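Local coordinates for protein 3-polyprenyl-4-hydroxybenzoate decarboxylase and related decarboxylases (Pelotomaculum thermopropionicum, PDB 6H6X) that binds prenylated FMN as a UbiD-class decarboxylase and probably releases carbon dioxide from furandicarboxylic acid, the reverse of 2-furoic acid carboxylation, at residues 121-126 with 288-293; 128-133 with 152-157; 25-30 with 50-55. The protein carries 8 engineered substitutions. One frame throughout, in Å; residues are numbered along the deposited sequence.

Contact 1: 121-126 with 288-293; sequences THHAGD and TIIPAS
H122 and H123, in the loop after helix 113-116, pack against T288, I290 and P291 of the loop that carries strand 286-287 into helix 294-315: a buried loop-to-loop contact crossed by one hydrogen bond. It joins H122 NE2 to T288 OG1 (2.8 Å), with the hydroxyl at the imidazole edge near the ring plane; the bond is somewhat bent (145°), and either group may donate. H122 CG stands anti to its own carbonyl carbon (chi1 -67°), and the H122 and P291 side chains cross at about a right angle, H122 CG lying 4.0 Å from P291 CD. H123 runs past the same proline in the opposite direction: H123 CE1 is 3.9 Å from P291 CD and meets P291 O (3.6 Å) at the ring edge. The type I turn H123-D126, closed by D126 N to H123 O, is reinforced by D126 OD2, which takes the H123 N-H at 3.1 Å from above the carboxylate plane. On the other loop, I290 O accepts from both S293 N and S293 OG in a type II turn, and S293 OG also caps H296 N at the helix start. I289 points away from the histidines and lines the prenylated-flavin pocket characteristic of UbiD enzymes; the histidine packing lies behind it.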
ATOM      1  N   THR B 121       3.871  28.806   7.643  1.00 53.58           N
ATOM      2  CA  THR B 121       2.576  28.392   8.205  1.00 53.81           C
ATOM      3  C   THR B 121       2.202  27.131   7.435  1.00 50.05           C
ATOM      4  O   THR B 121       2.217  27.116   6.190  1.00 45.62           O
ATOM      5  CB  THR B 121       1.558  29.537   8.056  1.00 56.76           C
ATOM      6  OG1 THR B 121       2.137  30.725   8.613  1.00 62.53           O
ATOM      7  CG2 THR B 121       0.310  29.262   8.796  1.00 55.99           C
ATOM      8  N   HIS B 122       1.972  26.023   8.144  1.00 53.33           N
ATOM      9  CA  HIS B 122       1.988  24.723   7.472  1.00 50.45           C
ATOM     10  C   HIS B 122       0.590  24.236   6.987  1.00 50.82           C
ATOM     11  O   HIS B 122       0.397  23.972   5.798  1.00 51.55           O
ATOM     12  CB  HIS B 122       2.670  23.690   8.365  1.00 49.64           C
ATOM     13  CG  HIS B 122       4.127  23.948   8.563  1.00 50.26           C
ATOM     14  ND1 HIS B 122       4.615  24.727   9.591  1.00 48.55           N
ATOM     15  CD2 HIS B 122       5.200  23.570   7.831  1.00 45.92           C
ATOM     16  CE1 HIS B 122       5.933  24.802   9.488  1.00 51.18           C
ATOM     17  NE2 HIS B 122       6.311  24.111   8.429  1.00 45.73           N
ATOM     18  N   HIS B 123      -0.338  24.076   7.920  1.00 47.48           N
ATOM     19  CA  HIS B 123      -1.674  23.549   7.655  1.00 56.54           C
ATOM     20  C   HIS B 123      -2.756  24.584   7.971  1.00 61.33           C
ATOM     21  O   HIS B 123      -2.536  25.473   8.776  1.00 55.40           O
ATOM     22  CB  HIS B 123      -1.879  22.283   8.491  1.00 54.40           C
ATOM     23  CG  HIS B 123      -1.024  21.135   8.029  1.00 57.28           C
ATOM     24  ND1 HIS B 123       0.168  20.818   8.641  1.00 51.62           N
ATOM     25  CD2 HIS B 123      -1.157  20.266   6.990  1.00 55.79           C
ATOM     26  CE1 HIS B 123       0.695  19.750   8.054  1.00 55.85           C
ATOM     27  NE2 HIS B 123      -0.068  19.420   7.026  1.00 55.39           N
ATOM     28  N   ALA B 124      -3.924  24.418   7.340  1.00 70.70           N
ATOM     29  CA  ALA B 124      -5.110  25.317   7.433  1.00 66.62           C
ATOM     30  C   ALA B 124      -5.479  25.736   8.833  1.00 57.33           C
ATOM     31  O   ALA B 124      -5.570  26.920   9.122  1.00 60.87           O
ATOM     32  CB  ALA B 124      -6.328  24.639   6.794  1.00 73.94           C
ATOM     33  N   GLY B 125      -5.686  24.773   9.719  1.00 59.18           N
ATOM     34  CA  GLY B 125      -6.037  25.102  11.115  1.00 63.89           C
ATOM     35  C   GLY B 125      -4.956  25.699  12.028  1.00 65.01           C
ATOM     36  O   GLY B 125      -5.232  25.935  13.193  1.00 62.75           O
ATOM     37  N   ASP B 126      -3.728  25.902  11.537  1.00 71.75           N
ATOM     38  CA  ASP B 126      -2.605  26.327  12.406  1.00 74.55           C
ATOM     39  C   ASP B 126      -2.787  27.775  12.901  1.00 73.32           C
ATOM     40  O   ASP B 126      -3.145  28.649  12.115  1.00 60.80           O
ATOM     41  CB  ASP B 126      -1.238  26.226  11.669  1.00 70.09           C
ATOM     42  CG  ASP B 126      -0.732  24.773  11.478  1.00 64.91           C
ATOM     43  OD1 ASP B 126      -1.347  23.772  11.930  1.00 70.00           O
ATOM     44  OD2 ASP B 126       0.338  24.655  10.869  1.00 63.79           O
ATOM     45  N   THR B 288      12.599  23.509   7.565  1.00 39.27           N
ATOM     46  CA  THR B 288      11.330  23.209   8.200  1.00 40.89           C
ATOM     47  C   THR B 288      10.978  21.738   8.010  1.00 34.01           C
ATOM     48  O   THR B 288      11.388  21.125   7.014  1.00 29.98           O
ATOM     49  CB  THR B 288      10.216  24.126   7.701  1.00 42.16           C
ATOM     50  OG1 THR B 288       9.140  24.037   8.633  1.00 41.13           O
ATOM     51  CG2 THR B 288       9.748  23.771   6.268  1.00 39.64           C
ATOM     52  N   ILE B 289      10.270  21.183   8.986  1.00 29.24           N
ATOM     53  CA  ILE B 289       9.755  19.818   8.864  1.00 33.40           C
ATOM     54  C   ILE B 289       8.256  19.976   8.737  1.00 35.05           C
ATOM     55  O   ILE B 289       7.617  20.597   9.582  1.00 37.15           O
ATOM     56  CB  ILE B 289      10.130  18.974  10.086  1.00 35.17           C
ATOM     57  CG1 ILE B 289      11.628  18.588  10.034  1.00 35.10           C
ATOM     58  CG2 ILE B 289       9.299  17.719  10.159  1.00 32.49           C
ATOM     59  CD1 ILE B 289      12.159  18.130  11.406  1.00 31.85           C
ATOM     60  N   ILE B 290       7.697  19.449   7.665  1.00 36.25           N
ATOM     61  CA  ILE B 290       6.252  19.521   7.458  1.00 36.56           C
ATOM     62  C   ILE B 290       5.622  18.430   8.312  1.00 33.88           C
ATOM     63  O   ILE B 290       6.026  17.267   8.210  1.00 33.47           O
ATOM     64  CB  ILE B 290       5.916  19.288   6.003  1.00 35.88           C
ATOM     65  CG1 ILE B 290       6.462  20.465   5.172  1.00 41.35           C
ATOM     66  CG2 ILE B 290       4.411  19.235   5.811  1.00 41.87           C
ATOM     67  CD1 ILE B 290       6.543  20.102   3.691  1.00 42.90           C
ATOM     68  N   PRO B 291       4.682  18.787   9.198  1.00 35.36           N
ATOM     69  CA  PRO B 291       4.153  17.729  10.064  1.00 35.48           C
ATOM     70  C   PRO B 291       3.433  16.633   9.300  1.00 35.52           C
ATOM     71  O   PRO B 291       2.797  16.882   8.257  1.00 36.07           O
ATOM     72  CB  PRO B 291       3.184  18.483  10.944  1.00 38.19           C
ATOM     73  CG  PRO B 291       3.840  19.814  11.088  1.00 36.65           C
ATOM     74  CD  PRO B 291       4.252  20.123   9.682  1.00 36.49           C
ATOM     75  N   ALA B 292       3.557  15.432   9.822  1.00 35.15           N
ATOM     76  CA  ALA B 292       3.144  14.202   9.179  1.00 37.44           C
ATOM     77  C   ALA B 292       3.768  13.834   7.821  1.00 36.57           C
ATOM     78  O   ALA B 292       3.294  12.916   7.148  1.00 35.84           O
ATOM     79  CB  ALA B 292       1.616  14.173   9.089  1.00 39.82           C
ATOM     80  N   SER B 293       4.848  14.491   7.422  1.00 34.62           N
ATOM     81  CA  SER B 293       5.651  14.052   6.277  1.00 32.53           C
ATOM     82  C   SER B 293       6.470  12.813   6.667  1.00 29.05           C
ATOM     83  O   SER B 293       6.594  12.463   7.838  1.00 28.37           O
ATOM     84  CB  SER B 293       6.627  15.163   5.838  1.00 30.88           C
ATOM     85  OG  SER B 293       7.568  15.426   6.854  1.00 32.25           O
TER

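Contact 2: 128-133 with 152-157; sequences GPYITA and RLQVTG. With 4LU (1-deoxy-5-O-phosphono-1-(3,3,4,5-tetramethyl-9,11-dioxo-2,3,8,9,10,11-hexahydro-7H-quinolino[1,8-fg]pteridin-12-ium-7-y l)-D-ribitol), chain I.
The Y130 ring lies over the side chain of Q154, crossing it at a slant, with Q154 CB 4.0 Å from the ring centroid and 28° off its normal: a CH-pi contact over one face. Q154 runs extended alongside, its CG anti to the backbone N, which carries the amide out toward the phenol end, the ring and amide planes 29° apart. The two polar ends come close, Y130 OH to Q154 OE1 at 3.3 Å, but each has its bonding partner on strand 252-258: E254 OE1 for the hydroxyl, G255 N for the amide oxygen. R152 adds its aliphatic part, with R152 CG 3.8 Å from Y130 CE2; its guanidinium goes on to salt bridges with E254 and E259. Y130 and Q154 are a non-hydrogen-bonded pair, and I131 with L153 the hydrogen-bonded pair next to it, in the antiparallel hairpin of strands 130-139 and 146-157 within the Rift-related domain. I131 N to L153 O (2.9 Å) and L153 N to I131 O are the two hydrogen bonds of this pair; V155 N to P129 O continues the ladder. On the sheet face opposite Y130, I131 and L153 meet obliquely, I131 CB to L153 CB at 4.0 Å, with the I131 CG2 branch against L153 CD1. V155 CG2 touches both P129 CB and I131 CG1 at 4.3 Å. At the inner end of the pairing, R152 N donates to O4 of the prenylated flavin (2.9 Å), while T132 O approaches the cofactor methyl C12.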
ATOM      1  N   GLY B 128      -0.586  30.070  13.577  1.00 70.09           N
ATOM      2  CA  GLY B 128       0.289  31.015  12.905  1.00 65.33           C
ATOM      3  C   GLY B 128       1.545  30.285  12.425  1.00 65.41           C
ATOM      4  O   GLY B 128       1.540  29.062  12.286  1.00 54.70           O
ATOM      5  N   PRO B 129       2.635  31.022  12.190  1.00 63.73           N
ATOM      6  CA  PRO B 129       3.889  30.390  11.802  1.00 56.99           C
ATOM      7  C   PRO B 129       4.462  29.538  12.938  1.00 54.81           C
ATOM      8  O   PRO B 129       4.337  29.906  14.104  1.00 46.34           O
ATOM      9  CB  PRO B 129       4.795  31.567  11.519  1.00 65.40           C
ATOM     10  CG  PRO B 129       3.888  32.747  11.326  1.00 66.72           C
ATOM     11  CD  PRO B 129       2.773  32.482  12.291  1.00 67.09           C
ATOM     12  N   TYR B 130       5.027  28.380  12.592  1.00 49.49           N
ATOM     13  CA  TYR B 130       5.626  27.478  13.573  1.00 44.18           C
ATOM     14  C   TYR B 130       7.022  27.096  13.188  1.00 42.53           C
ATOM     15  O   TYR B 130       7.291  26.815  12.025  1.00 43.50           O
ATOM     16  CB  TYR B 130       4.818  26.195  13.694  1.00 46.57           C
ATOM     17  CG  TYR B 130       3.761  26.246  14.758  1.00 43.89           C
ATOM     18  CD1 TYR B 130       2.542  26.808  14.506  1.00 49.61           C
ATOM     19  CD2 TYR B 130       3.976  25.687  16.003  1.00 48.78           C
ATOM     20  CE1 TYR B 130       1.551  26.851  15.472  1.00 49.98           C
ATOM     21  CE2 TYR B 130       3.007  25.724  16.967  1.00 50.60           C
ATOM     22  CZ  TYR B 130       1.785  26.323  16.675  1.00 52.00           C
ATOM     23  OH  TYR B 130       0.788  26.367  17.594  1.00 55.19           O
ATOM     24  N   ILE B 131       7.901  27.086  14.181  1.00 42.46           N
ATOM     25  CA  ILE B 131       9.256  26.530  14.044  1.00 43.49           C
ATOM     26  C   ILE B 131       9.104  25.058  14.389  1.00 37.52           C
ATOM     27  O   ILE B 131       8.702  24.742  15.493  1.00 37.35           O
ATOM     28  CB  ILE B 131      10.242  27.216  15.023  1.00 44.31           C
ATOM     29  CG1 ILE B 131      10.331  28.721  14.696  1.00 45.73           C
ATOM     30  CG2 ILE B 131      11.614  26.566  14.973  1.00 42.03           C
ATOM     31  CD1 ILE B 131      11.190  29.492  15.664  1.00 45.84           C
ATOM     32  N   THR B 132       9.406  24.180  13.432  1.00 36.57           N
ATOM     33  CA  THR B 132       9.167  22.747  13.582  1.00 38.09           C
ATOM     34  C   THR B 132      10.427  21.891  13.547  1.00 35.98           C
ATOM     35  O   THR B 132      10.314  20.714  13.784  1.00 37.48           O
ATOM     36  CB  THR B 132       8.245  22.221  12.489  1.00 36.72           C
ATOM     37  OG1 THR B 132       8.777  22.596  11.219  1.00 37.07           O
ATOM     38  CG2 THR B 132       6.871  22.863  12.625  1.00 42.07           C
ATOM     39  N   ALA B 133      11.592  22.465  13.249  1.00 35.56           N
ATOM     40  CA  ALA B 133      12.804  21.675  13.110  1.00 35.83           C
ATOM     41  C   ALA B 133      13.964  22.081  14.012  1.00 35.17           C
ATOM     42  O   ALA B 133      15.123  21.821  13.701  1.00 44.99           O
ATOM     43  CB  ALA B 133      13.246  21.668  11.669  1.00 33.27           C
ATOM     44  N   ARG B 152       7.457  21.896  18.911  1.00 45.03           N
ATOM     45  CA  ARG B 152       6.879  22.940  18.089  1.00 47.20           C
ATOM     46  C   ARG B 152       6.909  24.264  18.861  1.00 42.62           C
ATOM     47  O   ARG B 152       6.698  24.292  20.069  1.00 39.05           O
ATOM     48  CB  ARG B 152       5.481  22.575  17.634  1.00 51.01           C
ATOM     49  CG  ARG B 152       4.412  22.686  18.695  1.00 53.39           C
ATOM     50  CD  ARG B 152       3.095  22.132  18.187  1.00 59.34           C
ATOM     51  NE  ARG B 152       2.005  22.483  19.093  1.00 61.48           N
ATOM     52  CZ  ARG B 152       0.940  21.734  19.390  1.00 60.27           C
ATOM     53  NH1 ARG B 152       0.750  20.506  18.881  1.00 58.93           N
ATOM     54  NH2 ARG B 152       0.049  22.224  20.240  1.00 57.80           N
ATOM     55  N   LEU B 153       7.245  25.333  18.156  1.00 40.45           N
ATOM     56  CA  LEU B 153       7.330  26.648  18.735  1.00 44.83           C
ATOM     57  C   LEU B 153       6.455  27.594  17.898  1.00 46.38           C
ATOM     58  O   LEU B 153       6.674  27.778  16.703  1.00 46.57           O
ATOM     59  CB  LEU B 153       8.777  27.108  18.723  1.00 47.76           C
ATOM     60  CG  LEU B 153       9.685  26.185  19.511  1.00 46.46           C
ATOM     61  CD1 LEU B 153      11.071  26.176  18.957  1.00 53.91           C
ATOM     62  CD2 LEU B 153       9.692  26.616  20.950  1.00 52.44           C
ATOM     63  N   GLN B 154       5.411  28.133  18.509  1.00 52.89           N
ATOM     64  CA  GLN B 154       4.543  29.091  17.836  1.00 55.38           C
ATOM     65  C   GLN B 154       5.189  30.466  17.919  1.00 52.46           C
ATOM     66  O   GLN B 154       5.565  30.916  18.996  1.00 59.55           O
ATOM     67  CB  GLN B 154       3.145  29.132  18.488  1.00 66.36           C
ATOM     68  CG  GLN B 154       2.112  29.907  17.645  1.00 62.26           C
ATOM     69  CD  GLN B 154       0.768  30.060  18.314  1.00 61.76           C
ATOM     70  OE1 GLN B 154       0.376  29.257  19.172  1.00 59.01           O
ATOM     71  NE2 GLN B 154       0.038  31.098  17.902  1.00 71.03           N
ATOM     72  N   VAL B 155       5.324  31.139  16.796  1.00 55.40           N
ATOM     73  CA  VAL B 155       5.828  32.502  16.805  1.00 58.76           C
ATOM     74  C   VAL B 155       4.669  33.397  17.231  1.00 60.45           C
ATOM     75  O   VAL B 155       3.706  33.547  16.497  1.00 65.92           O
ATOM     76  CB  VAL B 155       6.359  32.905  15.432  1.00 57.39           C
ATOM     77  CG1 VAL B 155       6.944  34.324  15.457  1.00 57.93           C
ATOM     78  CG2 VAL B 155       7.396  31.906  14.983  1.00 61.44           C
ATOM     79  N   THR B 156       4.729  33.912  18.452  1.00 68.52           N
ATOM     80  CA  THR B 156       3.653  34.737  18.997  1.00 71.78           C
ATOM     81  C   THR B 156       4.002  36.245  19.083  1.00 86.61           C
ATOM     82  O   THR B 156       3.113  37.056  19.276  1.00 91.02           O
ATOM     83  CB  THR B 156       3.224  34.243  20.376  1.00 70.77           C
ATOM     84  OG1 THR B 156       4.346  34.289  21.243  1.00 72.65           O
ATOM     85  CG2 THR B 156       2.676  32.808  20.318  1.00 75.46           C
ATOM     86  N   GLY B 157       5.272  36.613  18.954  1.00 86.75           N
ATOM     87  CA  GLY B 157       5.655  38.010  18.792  1.00 87.75           C
ATOM     88  C   GLY B 157       7.087  38.116  18.303  1.00 84.89           C
ATOM     89  O   GLY B 157       7.710  37.094  18.041  1.00 89.27           O
TER
HETATM   90  C9  4LU I 503       9.432  15.498  17.496  1.00 56.45           C
HETATM   91  C8  4LU I 503       9.666  15.805  16.122  1.00 49.77           C
HETATM   92  C7  4LU I 503       8.956  16.801  15.442  1.00 47.98           C
HETATM   93  C10 4LU I 503       7.432  16.735  20.430  1.00 57.01           C
HETATM   94  C6  4LU I 503       7.739  17.393  16.132  1.00 50.55           C
HETATM   95  N3  4LU I 503       6.400  18.745  22.069  1.00 57.60           N
HETATM   96  C2  4LU I 503       7.004  17.645  22.623  1.00 58.97           C
HETATM   97  C13 4LU I 503       6.671  18.857  14.097  1.00 50.40           C
HETATM   98  C5  4LU I 503       6.838  18.529  15.567  1.00 51.50           C
HETATM   99  C1  4LU I 503       5.525  18.410  17.646  1.00 53.93           C
HETATM  100  O2  4LU I 503       7.097  17.552  23.886  1.00 59.62           O
HETATM  101  N1  4LU I 503       7.518  16.668  21.816  1.00 56.51           N
HETATM  102  C4  4LU I 503       6.268  18.909  20.719  1.00 57.66           C
HETATM  103  O4  4LU I 503       5.723  19.942  20.250  1.00 55.60           O
HETATM  104  C4A 4LU I 503       6.807  17.840  19.806  1.00 55.83           C
HETATM  105  N5  4LU I 503       6.750  17.943  18.376  1.00 55.88           N
HETATM  106  C3  4LU I 503       5.767  19.028  16.475  1.00 56.76           C
HETATM  107  C12 4LU I 503       7.754  19.747  15.878  1.00 54.10           C
HETATM  108  C5A 4LU I 503       7.643  17.177  17.578  1.00 50.93           C
HETATM  109  C7M 4LU I 503       9.236  17.086  13.968  1.00 53.52           C
HETATM  110  C8M 4LU I 503      10.781  15.026  15.479  1.00 52.53           C
HETATM  111  C9A 4LU I 503       8.418  16.106  18.266  1.00 52.64           C
HETATM  112  N10 4LU I 503       8.004  15.735  19.602  1.00 50.44           N
HETATM  113  C1' 4LU I 503       8.586  14.580  20.284  1.00 54.91           C
HETATM  114  C2' 4LU I 503       9.885  14.806  21.091  1.00 56.20           C
HETATM  115  O2' 4LU I 503      10.852  15.611  20.409  1.00 55.03           O
HETATM  116  C3' 4LU I 503      10.517  13.445  21.337  1.00 57.27           C
HETATM  117  O3' 4LU I 503       9.531  12.550  21.858  1.00 54.84           O
HETATM  118  C4' 4LU I 503      11.749  13.537  22.243  1.00 58.26           C
HETATM  119  O4' 4LU I 503      12.642  12.386  22.151  1.00 47.19           O
HETATM  120  C5' 4LU I 503      11.458  13.729  23.722  1.00 58.22           C
HETATM  121  O5' 4LU I 503      12.801  13.766  24.251  1.00 62.64           O
HETATM  122  P   4LU I 503      13.147  13.527  25.821  1.00 61.63           P
HETATM  123  O2P 4LU I 503      14.636  13.873  26.008  1.00 59.05           O
HETATM  124  O3P 4LU I 503      12.269  14.546  26.603  1.00 50.87           O
HETATM  125  O1P 4LU I 503      12.855  12.043  26.049  1.00 60.88           O

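Contact 3: 25-30 with 50-55; sequences VDPVFE and KGYAVP
K50 lays its side chain against D26, starting from a backbone bond in which K50 N donates to V25 O at 3.0 Å, almost straight at 172°. K50 CB lies 3.7 Å from V25 O and, more loosely, 4.4 Å from P27 CD. With CG anti to the backbone N (chi1 -175°) the chain sets off extended; a bend at chi3 then brings K50 CE beside the carboxylate, 3.7 Å from D26 OD2, and a second at chi4 sets the direction of NZ. The ammonium at the tip stays further off: K50 NZ is 4.2 Å from D26 OD2, an attraction between opposite charges that stops short of a salt bridge. The other carboxylate oxygen is engaged in its own loop, D26 OD1 taking the V28 N-H at 3.1 Å from above the carboxylate plane and closing an Asx turn. D26 N in turn donates to E30 OE1 (2.9 Å), so E30, at the start of helix 30-38, helps to hold the loop against which the lysine lies. Beside the lysine, P27 CG makes a marginal apolar contact with Y52 CE2 at 4.5 Å, while the tyrosine hydroxyl bonds to L114 O. The contact joins two loops of the N-terminal domain, and Y446 of the second subunit packs on V25 and E30. Chemically, directional binding here rests on one main-chain bond; the lysine, exposed as a residue, adds methylene packing and a charge attraction that is probably modest.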
ATOM      1  N   VAL B  25       7.792  31.474  -3.782  1.00 75.45           N
ATOM      2  CA  VAL B  25       6.714  30.756  -3.061  1.00 60.06           C
ATOM      3  C   VAL B  25       6.318  31.545  -1.835  1.00 56.31           C
ATOM      4  O   VAL B  25       7.133  32.237  -1.245  1.00 61.82           O
ATOM      5  CB  VAL B  25       7.149  29.339  -2.663  1.00 63.52           C
ATOM      6  CG1 VAL B  25       7.522  28.529  -3.887  1.00 54.59           C
ATOM      7  CG2 VAL B  25       8.362  29.367  -1.740  1.00 74.04           C
ATOM      8  N   ASP B  26       5.067  31.457  -1.434  1.00 57.49           N
ATOM      9  CA  ASP B  26       4.623  32.080  -0.180  1.00 67.14           C
ATOM     10  C   ASP B  26       4.939  31.107   1.003  1.00 75.27           C
ATOM     11  O   ASP B  26       4.598  29.922   0.945  1.00 69.08           O
ATOM     12  CB  ASP B  26       3.104  32.338  -0.271  1.00 73.01           C
ATOM     13  CG  ASP B  26       2.574  33.348   0.763  1.00 80.76           C
ATOM     14  OD1 ASP B  26       3.110  33.512   1.875  1.00 89.20           O
ATOM     15  OD2 ASP B  26       1.551  33.990   0.460  1.00102.27           O
ATOM     16  N   PRO B  27       5.574  31.597   2.082  1.00 83.53           N
ATOM     17  CA  PRO B  27       5.732  30.739   3.264  1.00 82.96           C
ATOM     18  C   PRO B  27       4.410  30.307   3.933  1.00 75.09           C
ATOM     19  O   PRO B  27       4.377  29.276   4.640  1.00 61.64           O
ATOM     20  CB  PRO B  27       6.521  31.637   4.220  1.00 88.91           C
ATOM     21  CG  PRO B  27       6.024  33.003   3.885  1.00 85.27           C
ATOM     22  CD  PRO B  27       6.040  32.963   2.378  1.00 86.84           C
ATOM     23  N   VAL B  28       3.351  31.097   3.732  1.00 76.71           N
ATOM     24  CA  VAL B  28       2.012  30.763   4.201  1.00 72.53           C
ATOM     25  C   VAL B  28       1.419  29.738   3.224  1.00 71.87           C
ATOM     26  O   VAL B  28       1.114  30.078   2.075  1.00 63.91           O
ATOM     27  CB  VAL B  28       1.110  32.014   4.333  1.00 73.04           C
ATOM     28  CG1 VAL B  28      -0.288  31.633   4.870  1.00 69.40           C
ATOM     29  CG2 VAL B  28       1.783  33.053   5.245  1.00 72.11           C
ATOM     30  N   PHE B  29       1.368  28.476   3.673  1.00 59.43           N
ATOM     31  CA  PHE B  29       0.768  27.314   2.970  1.00 53.67           C
ATOM     32  C   PHE B  29       1.428  26.774   1.738  1.00 54.44           C
ATOM     33  O   PHE B  29       1.402  25.559   1.531  1.00 56.13           O
ATOM     34  CB  PHE B  29      -0.705  27.536   2.636  1.00 54.50           C
ATOM     35  CG  PHE B  29      -1.523  28.018   3.780  1.00 54.05           C
ATOM     36  CD1 PHE B  29      -1.442  27.408   5.020  1.00 52.72           C
ATOM     37  CD2 PHE B  29      -2.423  29.087   3.613  1.00 61.97           C
ATOM     38  CE1 PHE B  29      -2.222  27.858   6.098  1.00 56.57           C
ATOM     39  CE2 PHE B  29      -3.201  29.545   4.678  1.00 54.38           C
ATOM     40  CZ  PHE B  29      -3.102  28.923   5.919  1.00 59.94           C
ATOM     41  N   GLU B  30       2.003  27.615   0.888  1.00 53.62           N
ATOM     42  CA  GLU B  30       2.542  27.087  -0.354  1.00 56.50           C
ATOM     43  C   GLU B  30       3.748  26.198  -0.166  1.00 45.86           C
ATOM     44  O   GLU B  30       3.922  25.230  -0.932  1.00 52.30           O
ATOM     45  CB  GLU B  30       2.875  28.199  -1.353  1.00 63.65           C
ATOM     46  CG  GLU B  30       1.653  28.931  -1.886  1.00 76.17           C
ATOM     47  CD  GLU B  30       1.965  29.801  -3.107  1.00 79.41           C
ATOM     48  OE1 GLU B  30       3.138  30.223  -3.284  1.00 73.26           O
ATOM     49  OE2 GLU B  30       1.015  30.030  -3.904  1.00 82.37           O
ATOM     50  N   LYS B  50       8.787  34.573  -0.495  1.00 85.40           N
ATOM     51  CA  LYS B  50       8.244  35.907  -0.563  1.00 89.82           C
ATOM     52  C   LYS B  50       8.493  36.608   0.764  1.00 84.41           C
ATOM     53  O   LYS B  50       7.999  36.170   1.808  1.00 69.74           O
ATOM     54  CB  LYS B  50       6.751  35.858  -0.877  1.00102.31           C
ATOM     55  CG  LYS B  50       6.123  37.236  -1.095  1.00106.26           C
ATOM     56  CD  LYS B  50       4.711  37.179  -1.679  1.00108.95           C
ATOM     57  CE  LYS B  50       3.632  36.785  -0.673  1.00109.16           C
ATOM     58  NZ  LYS B  50       3.496  37.739   0.464  1.00102.87           N
ATOM     59  N   GLY B  51       9.271  37.687   0.695  1.00 82.83           N
ATOM     60  CA  GLY B  51       9.530  38.552   1.845  1.00 76.46           C
ATOM     61  C   GLY B  51      10.892  38.362   2.490  1.00 70.81           C
ATOM     62  O   GLY B  51      11.168  39.006   3.509  1.00 69.78           O
ATOM     63  N   TYR B  52      11.733  37.492   1.914  1.00 62.97           N
ATOM     64  CA  TYR B  52      12.962  37.037   2.588  1.00 64.02           C
ATOM     65  C   TYR B  52      14.117  36.763   1.624  1.00 64.29           C
ATOM     66  O   TYR B  52      13.900  36.276   0.521  1.00 62.39           O
ATOM     67  CB  TYR B  52      12.680  35.723   3.352  1.00 60.38           C
ATOM     68  CG  TYR B  52      11.649  35.848   4.452  1.00 55.05           C
ATOM     69  CD1 TYR B  52      12.008  36.304   5.722  1.00 53.20           C
ATOM     70  CD2 TYR B  52      10.314  35.535   4.220  1.00 47.19           C
ATOM     71  CE1 TYR B  52      11.070  36.428   6.731  1.00 47.92           C
ATOM     72  CE2 TYR B  52       9.380  35.657   5.221  1.00 44.13           C
ATOM     73  CZ  TYR B  52       9.761  36.087   6.474  1.00 45.70           C
ATOM     74  OH  TYR B  52       8.823  36.213   7.467  1.00 48.08           O
ATOM     75  N   ALA B  53      15.350  37.047   2.048  1.00 64.65           N
ATOM     76  CA  ALA B  53      16.540  36.573   1.319  1.00 68.87           C
ATOM     77  C   ALA B  53      16.890  35.122   1.697  1.00 65.25           C
ATOM     78  O   ALA B  53      17.588  34.426   0.952  1.00 55.36           O
ATOM     79  CB  ALA B  53      17.730  37.488   1.590  1.00 79.14           C
ATOM     80  N   VAL B  54      16.391  34.662   2.839  1.00 63.28           N
ATOM     81  CA  VAL B  54      16.754  33.319   3.344  1.00 63.07           C
ATOM     82  C   VAL B  54      15.952  32.209   2.632  1.00 46.49           C
ATOM     83  O   VAL B  54      14.736  32.247   2.655  1.00 51.62           O
ATOM     84  CB  VAL B  54      16.515  33.274   4.872  1.00 65.73           C
ATOM     85  CG1 VAL B  54      16.700  31.851   5.429  1.00 70.16           C
ATOM     86  CG2 VAL B  54      17.421  34.297   5.572  1.00 55.37           C
ATOM     87  N   PRO B  55      16.616  31.210   2.029  1.00 44.80           N
ATOM     88  CA  PRO B  55      15.913  30.049   1.509  1.00 48.38           C
ATOM     89  C   PRO B  55      15.428  29.066   2.593  1.00 53.12           C
ATOM     90  O   PRO B  55      15.854  29.182   3.742  1.00 43.53           O
ATOM     91  CB  PRO B  55      16.942  29.369   0.616  1.00 44.88           C
ATOM     92  CG  PRO B  55      18.226  29.770   1.132  1.00 49.75           C
ATOM     93  CD  PRO B  55      18.070  31.079   1.840  1.00 48.46           C
TER

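Contacts 1 and 2 meet at T132, whose OG1 bonds to I289 O (2.8 Å) and to T288 OG1 (3.0 Å), fastening the hairpin to the loop before helix 294-315; their centres are 10 Å apart. Both reach the prenylated flavin, contact 1 through I289 and contact 2 through T132 and R152, so they border one pocket from neighbouring parts of the fold. Contact 3 lies further out, its centre 14 Å from that of contact 1, and joins it through main-chain bonds of T121, T121 N to P27 O at 3.1 Å and T121 O to F29 N at 3.0 Å. Contacts 1 and 3 both touch the second subunit, sharing P436 there, whereas contact 2 does not.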